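Local coordinates for protein pectinesterase (PDB 5C1E) that hydrolyses the methyl esters of pectin, releasing methanol and leaving polygalacturonate, and probably takes part in the soft-rotting of plant tissue, at residues A[142-147]-A[169-174]; A[183-188]-A[198-203]; A[148-153]-A[285-290]. All coordinates share one frame; numbering follows the deposited sequence.

In the fold
All three contacts belong to one right-handed parallel beta-helix and illustrate how such a fold is packed from within and covered from outside. Contacts 1 and 2 face the core, their centres 8 Å apart, each joining two walls of the helix; contact 3 lies on the outer side, where helix 283-287 rests on strand 148-152. Strands 148-152, 168-172 and 198-201 are consecutive neighbours in one parallel sheet, joined by probable backbone hydrogen bonds such as Trp170 O to Tyr151 N (2.9 Å). A sulfate joins contacts 1 and 3. The side chain of Asp161, the predicted active-site residue, is about 4 Å from that of Ala186 in contact 2 and about 10 Å from that of Leu142 in contact 1.

Contact 1 of 3, residues A[142-147]-A[169-174]; sequences LYVKAG and VWFGEC. With SO4 (sulfate ion), chain C.
Leu142 sends its CD2 methyl to the rim of the Phe171 ring, where it sits at the edge, in plane, 3.8 Å from CE1. The two side chains approach from opposite directions, out of two different sheets, and CG of Leu142, anti to its own backbone N (chi1 -177°), carries the methyl inward. Beside this pair, CG1 of Val144 approaches Phe171 CZ obliquely at 4.3 Å. The other branch of the same valine, CG2, meets Val169 CG1 at 4.2 Å, with the two side chains crossing at about a right angle. No hydrogen bond links the segments: strands 142-146 and 169-172 lie in different sheets, their axes 10.2 Å apart and inclined at 144°, and they meet through branched aliphatic groups and one aromatic ring. Tyr151 stacks on Phe171 and also touches Leu142 and Val144, so the neighbouring coil continues the same apolar layer.

Alternation along the second strand sends Trp170 the other way, to the outer side of the sheet, where it is buried beside Tyr150 and Lys283. There its NE1 donates a hydrogen bond to O2 of a sulfate, 3.0 Å away with an N-H...O angle of 151°, the oxygen lying at the indole edge. Gly172 CA comes within 3.5 Å of the same oxygen. Lys283 both bonds the sulfate and makes a cation-pi contact with Trp170, so a positive charge faces the anion, which probably came from the crystallisation liquor. Inward-facing aliphatic and aromatic side chains from different sheets, filling the core together, are characteristic of the parallel beta-helix of pectin methylesterases.

Contact 2 of 3, residues A[183-188]-A[198-203]; sequences AITASS and YAIDNC
Ser187 lays its CB over one face of the Tyr198 ring, in a CH-pi contact 4.1 Å from the centroid and 25° off the normal. Thr185 takes the edge instead: its CG2 methyl lies near the ring plane, 3.7 Å from Tyr198 CD2, as the two side chains slide past each other in opposite directions. With chi1 of 65°, Thr185 holds that methyl anti to its carbonyl carbon while OG1 reaches Leu219 O. The phenol is thus held on a face and an edge, and its OH is hydrogen-bonded to Gly165 O.

Between the two segments packing thins toward Ile200, which meets 183-188 through CD1 alone, tip to tip with Thr185 CG2 at 4.0 Å. Beyond it Asp201 is partly exposed and Asn202 lies on the solvent side. Ala186 points its CB away from segment 198-203; its side chain is about 4 Å from that of Asp161, the predicted active-site residue, and about 4 Å from a bound glycerol, probably from the crystallisation liquor.

Strands 185-187 and 198-201 run at 154° in two different walls of the beta-helix. Between coils, Tyr198 continues onto Val169 and Ile200 onto Phe171 of strand 168-172, while Tyr231 of strand 228-232 touches both Thr185 and Ile200.

Contact 3 of 3, residues A[148-153]-A[285-290]; sequences TQYYSN and TVLGET. With SO4 (sulfate ion), chain C.
The ring of Tyr150 is met obliquely by Leu287, whose CD1 lies 4.2 Å from Tyr150 CD1, and at its edge by a sulfate oxygen, O3, in the ring plane. Trp170 of the next strand meets the same tyrosine with the two ring planes at about 20°. The setting is the outer wall of a parallel beta-helix, against which the last helix of the chain, 283-287, is laid. Tyr150 OH donates to sulfate O3 at 2.6 Å. Lys283, the first residue of the helix, also bonds this anion, which is probably a crystallisation ion, so strand and helix share it.

Leu287 is the hub of the packing. Its CG, anti to the carbonyl carbon (chi1 -55°), brings the end of the side chain nearer the strand than its CB direction suggests. There the two methyls divide: CD1 goes to Tyr150, the two side chains crossing at about a right angle, and CD2 comes within 3.3 Å of Gln149 O. Thr148, at the start of the strand, adds its CG2 methyl, 3.8 Å from Leu287 O, while its OG1 is hydrogen-bonded to Gln127 N. After Leu287 the chain leaves the helix at Gly288, with positive phi.

Gln149 and Tyr151 turn to the other side of the strand, into the core. There Tyr151 OH donates a hydrogen bond to Gln149 OE1, 2.8 Å away, with the oxygen lying in the plane of the tyrosine ring at its edge and a C=O...O angle of 167°.

Contact 1 of 3, residues A[142-147]-A[169-174]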
loop_
_atom_site.group_PDB
_atom_site.type_symbol
_atom_site.label_atom_id
_atom_site.label_comp_id
_atom_site.label_asym_id
_atom_site.label_seq_id
_atom_site.Cartn_x
_atom_site.Cartn_y
_atom_site.Cartn_z
ATOM N N LEU A 142 -4.455 -1.588 3.735
ATOM C CA LEU A 142 -3.028 -1.295 3.721
ATOM C C LEU A 142 -2.648 -0.360 4.851
ATOM O O LEU A 142 -2.966 0.847 4.852
ATOM C CB LEU A 142 -2.616 -0.732 2.359
ATOM C CG LEU A 142 -1.130 -0.449 2.163
ATOM C CD1 LEU A 142 -0.290 -1.715 2.182
ATOM C CD2 LEU A 142 -0.955 0.316 0.867
ATOM N N TYR A 143 -1.965 -0.931 5.828
ATOM C CA TYR A 143 -1.583 -0.190 7.009
ATOM C C TYR A 143 -0.201 0.346 6.767
ATOM O O TYR A 143 0.774 -0.361 6.983
ATOM C CB TYR A 143 -1.612 -1.105 8.216
ATOM C CG TYR A 143 -1.506 -0.451 9.584
ATOM C CD1 TYR A 143 -1.500 0.936 9.760
ATOM C CD2 TYR A 143 -1.436 -1.240 10.713
ATOM C CE1 TYR A 143 -1.417 1.499 11.036
ATOM C CE2 TYR A 143 -1.367 -0.691 11.983
ATOM C CZ TYR A 143 -1.367 0.679 12.142
ATOM O OH TYR A 143 -1.285 1.210 13.428
ATOM N N VAL A 144 -0.131 1.574 6.240
ATOM C CA VAL A 144 1.154 2.242 6.053
ATOM C C VAL A 144 1.501 2.906 7.401
ATOM O O VAL A 144 1.355 4.103 7.598
ATOM C CB VAL A 144 1.143 3.200 4.851
ATOM C CG1 VAL A 144 0.942 2.390 3.568
ATOM C CG2 VAL A 144 0.072 4.286 4.943
ATOM N N LYS A 145 1.916 2.074 8.340
ATOM C CA LYS A 145 1.917 2.449 9.743
ATOM C C LYS A 145 2.977 3.487 10.070
ATOM O O LYS A 145 2.705 4.487 10.750
ATOM C CB LYS A 145 2.125 1.197 10.618
ATOM C CG LYS A 145 2.218 1.507 12.102
ATOM C CD LYS A 145 2.303 0.223 12.920
ATOM C CE LYS A 145 2.076 0.532 14.389
ATOM N NZ LYS A 145 2.322 -0.673 15.206
ATOM N N ALA A 146 4.198 3.230 9.606
ATOM C CA ALA A 146 5.309 4.141 9.854
ATOM C C ALA A 146 6.440 3.889 8.875
ATOM O O ALA A 146 6.537 2.810 8.280
ATOM C CB ALA A 146 5.823 3.980 11.275
ATOM N N GLY A 147 7.315 4.880 8.760
ATOM C CA GLY A 147 8.485 4.805 7.905
ATOM C C GLY A 147 8.272 5.279 6.479
ATOM O O GLY A 147 7.141 5.533 6.052
ATOM N N VAL A 169 4.643 8.303 2.623
ATOM C CA VAL A 169 4.435 7.314 1.564
ATOM C C VAL A 169 4.090 7.947 0.236
ATOM O O VAL A 169 3.299 8.895 0.164
ATOM C CB VAL A 169 3.382 6.254 1.999
ATOM C CG1 VAL A 169 2.096 6.920 2.442
ATOM C CG2 VAL A 169 3.142 5.212 0.911
ATOM N N TRP A 170 4.717 7.410 -0.810
ATOM C CA TRP A 170 4.513 7.818 -2.194
ATOM C C TRP A 170 3.905 6.658 -2.968
ATOM O O TRP A 170 4.489 5.570 -2.998
ATOM C CB TRP A 170 5.844 8.172 -2.832
ATOM C CG TRP A 170 5.738 8.668 -4.246
ATOM C CD1 TRP A 170 5.609 7.911 -5.373
ATOM C CD2 TRP A 170 5.805 10.031 -4.689
ATOM N NE1 TRP A 170 5.586 8.706 -6.482
ATOM C CE2 TRP A 170 5.704 10.016 -6.095
ATOM C CE3 TRP A 170 5.950 11.257 -4.037
ATOM C CZ2 TRP A 170 5.719 11.178 -6.855
ATOM C CZ3 TRP A 170 5.976 12.413 -4.793
ATOM C CH2 TRP A 170 5.857 12.373 -6.186
ATOM N N PHE A 171 2.730 6.893 -3.551
ATOM C CA PHE A 171 2.070 5.944 -4.452
ATOM C C PHE A 171 2.181 6.476 -5.860
ATOM O O PHE A 171 1.669 7.543 -6.155
ATOM C CB PHE A 171 0.600 5.775 -4.100
ATOM C CG PHE A 171 0.368 5.191 -2.741
ATOM C CD1 PHE A 171 0.284 3.827 -2.573
ATOM C CD2 PHE A 171 0.196 6.012 -1.640
ATOM C CE1 PHE A 171 0.064 3.275 -1.322
ATOM C CE2 PHE A 171 -0.027 5.469 -0.380
ATOM C CZ PHE A 171 -0.087 4.096 -0.224
ATOM N N GLY A 172 2.907 5.752 -6.704
ATOM C CA GLY A 172 3.146 6.183 -8.073
ATOM C C GLY A 172 2.540 5.201 -9.057
ATOM O O GLY A 172 2.802 3.991 -8.996
ATOM N N GLU A 173 1.763 5.712 -9.997
ATOM C CA GLU A 173 1.188 4.880 -11.056
ATOM C C GLU A 173 0.467 3.640 -10.505
ATOM O O GLU A 173 0.592 2.558 -11.065
ATOM C CB GLU A 173 2.272 4.451 -12.044
ATOM C CG GLU A 173 2.906 5.600 -12.803
ATOM C CD GLU A 173 4.133 5.198 -13.628
ATOM O OE1 GLU A 173 4.470 3.998 -13.756
ATOM O OE2 GLU A 173 4.787 6.120 -14.156
ATOM N N CYS A 174 -0.287 3.816 -9.418
ATOM C CA CYS A 174 -1.054 2.735 -8.825
ATOM C C CYS A 174 -2.513 2.830 -9.217
ATOM O O CYS A 174 -3.040 3.927 -9.486
ATOM C CB CYS A 174 -0.959 2.769 -7.301
ATOM S SG CYS A 174 0.677 2.415 -6.640
HETATM S S SO4 C . 7.525 7.887 -9.617
HETATM O O1 SO4 C . 7.560 7.748 -11.103
HETATM O O2 SO4 C . 6.239 7.328 -9.121
HETATM O O3 SO4 C . 8.667 7.194 -8.963
HETATM O O4 SO4 C . 7.640 9.326 -9.281
#

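Contact 2 of 3, residues A[183-188]-A[198-203]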
loop_
_atom_site.group_PDB
_atom_site.type_symbol
_atom_site.label_atom_id
_atom_site.label_comp_id
_atom_site.label_asym_id
_atom_site.label_seq_id
_atom_site.Cartn_x
_atom_site.Cartn_y
_atom_site.Cartn_z
ATOM N N ALA A 183 -13.811 6.287 2.982
ATOM C CA ALA A 183 -12.694 7.181 2.690
ATOM C C ALA A 183 -11.478 6.354 2.337
ATOM O O ALA A 183 -11.200 5.357 2.986
ATOM C CB ALA A 183 -12.408 8.077 3.876
ATOM N N ILE A 184 -10.743 6.770 1.305
ATOM C CA ILE A 184 -9.606 6.000 0.849
ATOM C C ILE A 184 -8.459 6.094 1.857
ATOM O O ILE A 184 -7.939 5.084 2.291
ATOM C CB ILE A 184 -9.115 6.474 -0.528
ATOM C CG1 ILE A 184 -10.178 6.225 -1.590
ATOM C CG2 ILE A 184 -7.842 5.747 -0.905
ATOM C CD1 ILE A 184 -9.948 6.949 -2.894
ATOM N N THR A 185 -8.065 7.311 2.212
ATOM C CA THR A 185 -6.934 7.502 3.143
ATOM C C THR A 185 -7.393 7.854 4.555
ATOM O O THR A 185 -8.379 8.556 4.748
ATOM C CB THR A 185 -5.931 8.581 2.667
ATOM O OG1 THR A 185 -6.526 9.898 2.639
ATOM C CG2 THR A 185 -5.366 8.220 1.315
ATOM N N ALA A 186 -6.631 7.393 5.539
ATOM C CA ALA A 186 -6.831 7.788 6.913
ATOM C C ALA A 186 -5.478 7.969 7.607
ATOM O O ALA A 186 -4.995 7.092 8.331
ATOM C CB ALA A 186 -7.703 6.760 7.633
ATOM N N SER A 187 -4.861 9.122 7.362
ATOM C CA SER A 187 -3.543 9.408 7.916
ATOM C C SER A 187 -3.645 9.718 9.403
ATOM O O SER A 187 -4.542 10.444 9.826
ATOM C CB SER A 187 -2.875 10.578 7.205
ATOM O OG SER A 187 -1.762 11.059 7.943
ATOM N N SER A 188 -2.689 9.184 10.161
ATOM C CA SER A 188 -2.582 9.424 11.597
ATOM C C SER A 188 -1.446 10.405 11.950
ATOM O O SER A 188 -1.001 10.465 13.107
ATOM C CB SER A 188 -2.398 8.094 12.343
ATOM O OG SER A 188 -1.325 7.364 11.777
ATOM N N TYR A 198 1.363 11.653 2.798
ATOM C CA TYR A 198 0.951 10.745 1.725
ATOM C C TYR A 198 0.943 11.557 0.429
ATOM O O TYR A 198 0.300 12.629 0.353
ATOM C CB TYR A 198 -0.481 10.245 1.867
ATOM C CG TYR A 198 -0.827 9.302 3.012
ATOM C CD1 TYR A 198 -0.058 9.212 4.180
ATOM C CD2 TYR A 198 -2.004 8.557 2.941
ATOM C CE1 TYR A 198 -0.419 8.352 5.211
ATOM C CE2 TYR A 198 -2.387 7.717 3.960
ATOM C CZ TYR A 198 -1.608 7.614 5.090
ATOM O OH TYR A 198 -2.037 6.780 6.067
ATOM N N ALA A 199 1.572 11.010 -0.593
ATOM C CA ALA A 199 1.482 11.572 -1.936
ATOM C C ALA A 199 0.947 10.500 -2.870
ATOM O O ALA A 199 1.555 9.439 -3.021
ATOM C CB ALA A 199 2.840 12.069 -2.408
ATOM N N ILE A 200 -0.193 10.787 -3.503
ATOM C CA ILE A 200 -0.775 9.885 -4.501
ATOM C C ILE A 200 -0.571 10.537 -5.867
ATOM O O ILE A 200 -1.189 11.557 -6.165
ATOM C CB ILE A 200 -2.246 9.597 -4.172
ATOM C CG1 ILE A 200 -2.283 8.794 -2.875
ATOM C CG2 ILE A 200 -2.916 8.841 -5.308
ATOM C CD1 ILE A 200 -3.589 8.847 -2.157
ATOM N N ASP A 201 0.345 9.967 -6.649
ATOM C CA ASP A 201 0.880 10.624 -7.846
ATOM C C ASP A 201 0.709 9.791 -9.103
ATOM O O ASP A 201 1.136 8.638 -9.162
ATOM C CB ASP A 201 2.368 10.937 -7.661
ATOM C CG ASP A 201 2.974 11.630 -8.868
ATOM O OD1 ASP A 201 2.863 12.863 -8.968
ATOM O OD2 ASP A 201 3.590 10.941 -9.695
ATOM N N ASN A 202 0.107 10.387 -10.128
ATOM C CA ASN A 202 -0.146 9.664 -11.385
ATOM C C ASN A 202 -0.828 8.320 -11.133
ATOM O O ASN A 202 -0.492 7.305 -11.745
ATOM C CB ASN A 202 1.172 9.493 -12.171
ATOM C CG ASN A 202 1.660 10.794 -12.797
ATOM O OD1 ASN A 202 2.542 11.494 -12.265
ATOM N ND2 ASN A 202 1.093 11.124 -13.944
ATOM N N CYS A 203 -1.783 8.307 -10.206
ATOM C CA CYS A 203 -2.553 7.107 -9.933
ATOM C C CYS A 203 -3.914 7.175 -10.614
ATOM O O CYS A 203 -4.314 8.206 -11.160
ATOM C CB CYS A 203 -2.712 6.897 -8.425
ATOM S SG CYS A 203 -1.146 6.580 -7.562
#

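Contact 3 of 3, residues A[148-153]-A[285-290]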
loop_
_atom_site.group_PDB
_atom_site.type_symbol
_atom_site.label_atom_id
_atom_site.label_comp_id
_atom_site.label_asym_id
_atom_site.label_seq_id
_atom_site.Cartn_x
_atom_site.Cartn_y
_atom_site.Cartn_z
ATOM N N THR A 148 9.373 5.393 5.745
ATOM C CA THR A 148 9.342 5.849 4.364
ATOM C C THR A 148 9.034 4.659 3.467
ATOM O O THR A 148 9.624 3.587 3.615
ATOM C CB THR A 148 10.661 6.511 3.965
ATOM O OG1 THR A 148 11.752 5.652 4.295
ATOM C CG2 THR A 148 10.815 7.828 4.707
ATOM N N GLN A 149 8.059 4.836 2.581
ATOM C CA GLN A 149 7.552 3.745 1.774
ATOM C C GLN A 149 7.218 4.234 0.386
ATOM O O GLN A 149 6.759 5.380 0.208
ATOM C CB GLN A 149 6.315 3.124 2.417
ATOM C CG GLN A 149 6.531 2.682 3.848
ATOM C CD GLN A 149 5.327 1.994 4.468
ATOM O OE1 GLN A 149 4.486 1.403 3.783
ATOM N NE2 GLN A 149 5.270 2.026 5.783
ATOM N N TYR A 150 7.420 3.346 -0.584
ATOM C CA TYR A 150 7.221 3.651 -1.986
ATOM C C TYR A 150 6.464 2.502 -2.653
ATOM O O TYR A 150 6.870 1.345 -2.543
ATOM C CB TYR A 150 8.589 3.888 -2.642
ATOM C CG TYR A 150 8.559 4.123 -4.130
ATOM C CD1 TYR A 150 8.271 5.368 -4.652
ATOM C CD2 TYR A 150 8.844 3.093 -5.020
ATOM C CE1 TYR A 150 8.258 5.579 -6.026
ATOM C CE2 TYR A 150 8.841 3.295 -6.384
ATOM C CZ TYR A 150 8.541 4.529 -6.882
ATOM O OH TYR A 150 8.540 4.709 -8.234
ATOM N N TYR A 151 5.346 2.835 -3.302
ATOM C CA TYR A 151 4.498 1.860 -3.996
ATOM C C TYR A 151 4.398 2.286 -5.449
ATOM O O TYR A 151 3.950 3.388 -5.730
ATOM C CB TYR A 151 3.079 1.788 -3.381
ATOM C CG TYR A 151 3.055 1.263 -1.959
ATOM C CD1 TYR A 151 3.484 2.052 -0.900
ATOM C CD2 TYR A 151 2.611 -0.024 -1.679
ATOM C CE1 TYR A 151 3.493 1.567 0.393
ATOM C CE2 TYR A 151 2.607 -0.524 -0.381
ATOM C CZ TYR A 151 3.066 0.274 0.653
ATOM O OH TYR A 151 3.066 -0.202 1.940
ATOM N N SER A 152 4.816 1.407 -6.363
ATOM C CA SER A 152 4.758 1.693 -7.789
ATOM C C SER A 152 4.017 0.621 -8.563
ATOM O O SER A 152 4.316 -0.562 -8.435
ATOM C CB SER A 152 6.169 1.813 -8.391
ATOM O OG SER A 152 6.042 2.220 -9.745
ATOM N N ASN A 153 3.082 1.035 -9.407
ATOM C CA ASN A 153 2.357 0.083 -10.264
ATOM C C ASN A 153 1.690 -1.032 -9.479
ATOM O O ASN A 153 1.623 -2.191 -9.917
ATOM C CB ASN A 153 3.270 -0.464 -11.361
ATOM C CG ASN A 153 3.574 0.583 -12.402
ATOM O OD1 ASN A 153 2.870 0.691 -13.395
ATOM N ND2 ASN A 153 4.589 1.410 -12.143
ATOM N N THR A 285 10.625 15.557 -0.865
ATOM C CA THR A 285 9.768 16.038 0.201
ATOM C C THR A 285 9.174 14.866 0.985
ATOM O O THR A 285 9.159 14.887 2.204
ATOM C CB THR A 285 8.649 16.917 -0.378
ATOM O OG1 THR A 285 9.217 18.164 -0.812
ATOM C CG2 THR A 285 7.571 17.186 0.635
ATOM N N VAL A 286 8.700 13.844 0.290
ATOM C CA VAL A 286 7.938 12.757 0.941
ATOM C C VAL A 286 8.849 11.692 1.550
ATOM O O VAL A 286 8.586 11.173 2.644
ATOM C CB VAL A 286 6.943 12.117 -0.064
ATOM C CG1 VAL A 286 6.147 10.974 0.571
ATOM C CG2 VAL A 286 6.020 13.173 -0.645
ATOM N N LEU A 287 9.928 11.364 0.849
ATOM C CA LEU A 287 10.773 10.225 1.199
ATOM C C LEU A 287 12.187 10.580 1.675
ATOM O O LEU A 287 12.901 9.718 2.185
ATOM C CB LEU A 287 10.888 9.294 0.002
ATOM C CG LEU A 287 9.586 8.770 -0.612
ATOM C CD1 LEU A 287 9.929 7.988 -1.861
ATOM C CD2 LEU A 287 8.824 7.915 0.385
ATOM N N GLY A 288 12.581 11.834 1.509
ATOM C CA GLY A 288 13.924 12.270 1.867
ATOM C C GLY A 288 14.830 12.330 0.658
ATOM O O GLY A 288 14.572 11.703 -0.374
ATOM N N GLU A 289 15.908 13.087 0.802
ATOM C CA GLU A 289 16.863 13.316 -0.281
ATOM C C GLU A 289 17.569 12.048 -0.764
ATOM O O GLU A 289 18.121 12.037 -1.856
ATOM C CB GLU A 289 17.929 14.309 0.186
ATOM C CG GLU A 289 18.836 13.736 1.273
ATOM C CD GLU A 289 19.812 14.749 1.850
ATOM O OE1 GLU A 289 19.519 15.969 1.810
ATOM O OE2 GLU A 289 20.880 14.307 2.339
ATOM N N THR A 290 17.564 10.994 0.046
ATOM C CA THR A 290 18.259 9.754 -0.289
ATOM C C THR A 290 17.389 8.709 -1.014
ATOM O O THR A 290 17.810 7.551 -1.168
ATOM C CB THR A 290 18.835 9.119 0.986
ATOM O OG1 THR A 290 17.776 8.897 1.918
ATOM C CG2 THR A 290 19.871 10.031 1.620
HETATM S S SO4 C . 7.525 7.887 -9.617
HETATM O O1 SO4 C . 7.560 7.748 -11.103
HETATM O O2 SO4 C . 6.239 7.328 -9.121
HETATM O O3 SO4 C . 8.667 7.194 -8.963
HETATM O O4 SO4 C . 7.640 9.326 -9.281
#